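Crispr-associated protein Cas5, dvulg subtype (Xanthomonas oryzae pv. oryzae, PDB 3VZI) is a CRISPR-associated endoribonuclease of the Cas5d type, which probably cleaves precursor CRISPR RNA in the microbial immune system. Local coordinates at residues D56-L61 / V214-P219. Numbering follows the deposited sequence.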
ATOM      1  N   ASP A  56      -1.569 -13.183   1.333  1.00 41.48           N
ATOM      2  CA  ASP A  56      -2.333 -14.199   0.606  1.00 38.32           C
ATOM      3  C   ASP A  56      -3.486 -13.586  -0.177  1.00 39.25           C
ATOM      4  O   ASP A  56      -3.789 -14.021  -1.305  1.00 39.45           O
ATOM      5  CB  ASP A  56      -2.910 -15.214   1.577  1.00 38.03           C
ATOM      6  CG  ASP A  56      -1.869 -15.760   2.558  1.00 41.06           C
ATOM      7  OD1 ASP A  56      -0.891 -16.366   2.117  1.00 41.54           O
ATOM      8  OD2 ASP A  56      -2.031 -15.602   3.784  1.00 41.94           O
ATOM      9  N   SER A  57      -4.169 -12.608   0.428  1.00 37.25           N
ATOM     10  CA  SER A  57      -5.273 -11.934  -0.260  1.00 36.03           C
ATOM     11  C   SER A  57      -5.623 -10.580   0.331  1.00 35.26           C
ATOM     12  O   SER A  57      -5.346 -10.310   1.485  1.00 35.49           O
ATOM     13  CB  SER A  57      -6.500 -12.817  -0.307  1.00 39.12           C
ATOM     14  OG  SER A  57      -7.249 -12.644   0.868  1.00 45.70           O
ATOM     15  N   ILE A  58      -6.204  -9.724  -0.495  1.00 35.31           N
ATOM     16  CA  ILE A  58      -6.641  -8.384  -0.101  1.00 35.61           C
ATOM     17  C   ILE A  58      -8.137  -8.304  -0.390  1.00 36.76           C
ATOM     18  O   ILE A  58      -8.581  -8.737  -1.439  1.00 40.11           O
ATOM     19  CB  ILE A  58      -5.941  -7.332  -0.967  1.00 35.75           C
ATOM     20  CG1 ILE A  58      -4.459  -7.237  -0.589  1.00 35.50           C
ATOM     21  CG2 ILE A  58      -6.632  -5.970  -0.891  1.00 35.32           C
ATOM     22  CD1 ILE A  58      -3.581  -7.042  -1.810  1.00 34.15           C
ATOM     23  N   GLN A  59      -8.915  -7.768   0.532  1.00 37.36           N
ATOM     24  CA  GLN A  59     -10.354  -7.581   0.332  1.00 40.11           C
ATOM     25  C   GLN A  59     -10.573  -6.092   0.255  1.00 39.83           C
ATOM     26  O   GLN A  59     -10.218  -5.380   1.178  1.00 41.29           O
ATOM     27  CB  GLN A  59     -11.114  -8.126   1.529  1.00 42.81           C
ATOM     28  CG  GLN A  59     -12.608  -7.922   1.471  1.00 51.45           C
ATOM     29  CD  GLN A  59     -13.322  -9.055   0.787  1.00 60.30           C
ATOM     30  OE1 GLN A  59     -13.055 -10.238   1.058  1.00 69.58           O
ATOM     31  NE2 GLN A  59     -14.240  -8.710  -0.114  1.00 63.78           N
ATOM     32  N   VAL A  60     -11.099  -5.595  -0.854  1.00 41.07           N
ATOM     33  CA  VAL A  60     -11.365  -4.158  -0.967  1.00 41.20           C
ATOM     34  C   VAL A  60     -12.735  -3.923  -0.331  1.00 44.36           C
ATOM     35  O   VAL A  60     -13.730  -4.588  -0.680  1.00 47.34           O
ATOM     36  CB  VAL A  60     -11.282  -3.733  -2.445  1.00 41.58           C
ATOM     37  CG1 VAL A  60     -11.490  -2.232  -2.669  1.00 37.84           C
ATOM     38  CG2 VAL A  60      -9.950  -4.195  -2.999  1.00 40.16           C
ATOM     39  N   LEU A  61     -12.784  -3.032   0.651  1.00 43.87           N
ATOM     40  CA  LEU A  61     -14.041  -2.759   1.294  1.00 42.69           C
ATOM     41  C   LEU A  61     -14.805  -1.606   0.697  1.00 46.50           C
ATOM     42  O   LEU A  61     -16.045  -1.643   0.701  1.00 53.35           O
ATOM     43  CB  LEU A  61     -13.881  -2.595   2.782  1.00 42.18           C
ATOM     44  CG  LEU A  61     -13.397  -3.845   3.531  1.00 41.21           C
ATOM     45  CD1 LEU A  61     -13.003  -3.433   4.934  1.00 42.98           C
ATOM     46  CD2 LEU A  61     -14.371  -5.015   3.601  1.00 40.73           C
ATOM     47  N   VAL A 214      -9.237 -10.154  -3.897  1.00 36.72           N
ATOM     48  CA  VAL A 214      -8.145 -10.212  -4.848  1.00 33.95           C
ATOM     49  C   VAL A 214      -7.147 -11.230  -4.294  1.00 35.03           C
ATOM     50  O   VAL A 214      -6.403 -10.910  -3.382  1.00 34.07           O
ATOM     51  CB  VAL A 214      -7.444  -8.817  -4.974  1.00 33.40           C
ATOM     52  CG1 VAL A 214      -6.174  -8.861  -5.822  1.00 29.61           C
ATOM     53  CG2 VAL A 214      -8.389  -7.750  -5.533  1.00 35.27           C
ATOM     54  N   ALA A 215      -7.122 -12.451  -4.831  1.00 36.90           N
ATOM     55  CA  ALA A 215      -6.100 -13.451  -4.448  1.00 37.78           C
ATOM     56  C   ALA A 215      -4.711 -12.928  -4.794  1.00 37.63           C
ATOM     57  O   ALA A 215      -4.542 -12.377  -5.847  1.00 40.25           O
ATOM     58  CB  ALA A 215      -6.348 -14.757  -5.182  1.00 36.02           C
ATOM     59  N   VAL A 216      -3.721 -13.103  -3.931  1.00 38.96           N
ATOM     60  CA  VAL A 216      -2.348 -12.663  -4.250  1.00 42.10           C
ATOM     61  C   VAL A 216      -1.435 -13.869  -4.505  1.00 45.63           C
ATOM     62  O   VAL A 216      -1.199 -14.658  -3.594  1.00 49.24           O
ATOM     63  CB  VAL A 216      -1.777 -11.735  -3.137  1.00 42.13           C
ATOM     64  CG1 VAL A 216      -0.305 -11.401  -3.358  1.00 39.20           C
ATOM     65  CG2 VAL A 216      -2.623 -10.455  -3.018  1.00 39.62           C
ATOM     66  N   PRO A 217      -0.942 -14.040  -5.750  1.00 47.74           N
ATOM     67  CA  PRO A 217      -0.019 -15.134  -6.033  1.00 52.73           C
ATOM     68  C   PRO A 217       1.158 -15.162  -5.072  1.00 54.67           C
ATOM     69  O   PRO A 217       1.549 -14.106  -4.611  1.00 58.90           O
ATOM     70  CB  PRO A 217       0.461 -14.801  -7.448  1.00 50.35           C
ATOM     71  CG  PRO A 217      -0.752 -14.236  -8.088  1.00 48.02           C
ATOM     72  CD  PRO A 217      -1.401 -13.406  -7.004  1.00 49.26           C
ATOM     73  N   PRO A 218       1.707 -16.358  -4.748  1.00 59.98           N
ATOM     74  CA  PRO A 218       2.999 -16.421  -4.015  1.00 66.32           C
ATOM     75  C   PRO A 218       4.154 -15.904  -4.885  1.00 74.98           C
ATOM     76  O   PRO A 218       3.964 -15.733  -6.087  1.00 82.02           O
ATOM     77  CB  PRO A 218       3.179 -17.922  -3.753  1.00 62.91           C
ATOM     78  CG  PRO A 218       2.320 -18.597  -4.788  1.00 60.11           C
ATOM     79  CD  PRO A 218       1.131 -17.703  -4.939  1.00 58.78           C
ATOM     80  N   PRO A 219       5.338 -15.647  -4.293  1.00 83.84           N
ATOM     81  CA  PRO A 219       6.576 -15.364  -5.043  1.00 84.84           C
ATOM     82  C   PRO A 219       6.858 -16.233  -6.284  1.00 89.42           C
ATOM     83  O   PRO A 219       6.847 -15.698  -7.387  1.00 92.13           O
ATOM     84  CB  PRO A 219       7.651 -15.553  -3.983  1.00 88.96           C
ATOM     85  CG  PRO A 219       6.984 -15.053  -2.724  1.00 91.19           C
ATOM     86  CD  PRO A 219       5.489 -15.256  -2.876  1.00 87.15           C
TER
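The flat groups that meet where Asp-56 to Ile-58 runs beside Val-214 to Val-216 are peptide units, joined by three backbone N-H...O=C hydrogen bonds. Ile-58 and Val-214 form a hydrogen-bonded antiparallel pair: the N-H of Ile-58 reaches Val-214 O at 3.1 Å, and Val-214 N donates to Ile-58 O at 2.9 Å, approaching almost straight out from the carbonyl. In the third bond Val-216 N, 2.8 Å from Asp-56 O, stands above the carbonyl plane, 39° out of it. On one face of the sheet lie the side chains of Ser-57 and Ala-215, a non-hydrogen-bonded pair whose CA atoms are 4.5 Å apart; on the other lie those of Ile-58 and Val-214.

In this Cas5-family chain the pairing makes strand 213-215 the outermost strand of a five-stranded antiparallel sheet, beside strand 51-60. The other four strands follow the 4-1-3-2 order of an RRM (ferredoxin-like) sheet, which 213-215 extends. The far edge of strand 51-60 bonds to strand 114-124, where Asp-56 and Ser-57 both face Ala-119 in a classic beta bulge; there Asp-56 OD2 is hydrogen-bonded to His-121 ND1.

Past the end of the short strand, the CB of Val-216 still points toward strand 51-60. With CG1 anti to the backbone N (chi1 173°), its other methyl, CG2, is brought to 3.7 Å from Ile-58 CD1, the two side chains crossing at a slant. The same methyl lies 4.1 Å from Ser-57 CA. Ile-58 is also packed by Ile-33 and Tyr-116, while Met-209 and Ile-32 lie against Val-214, burying this face of the pairing.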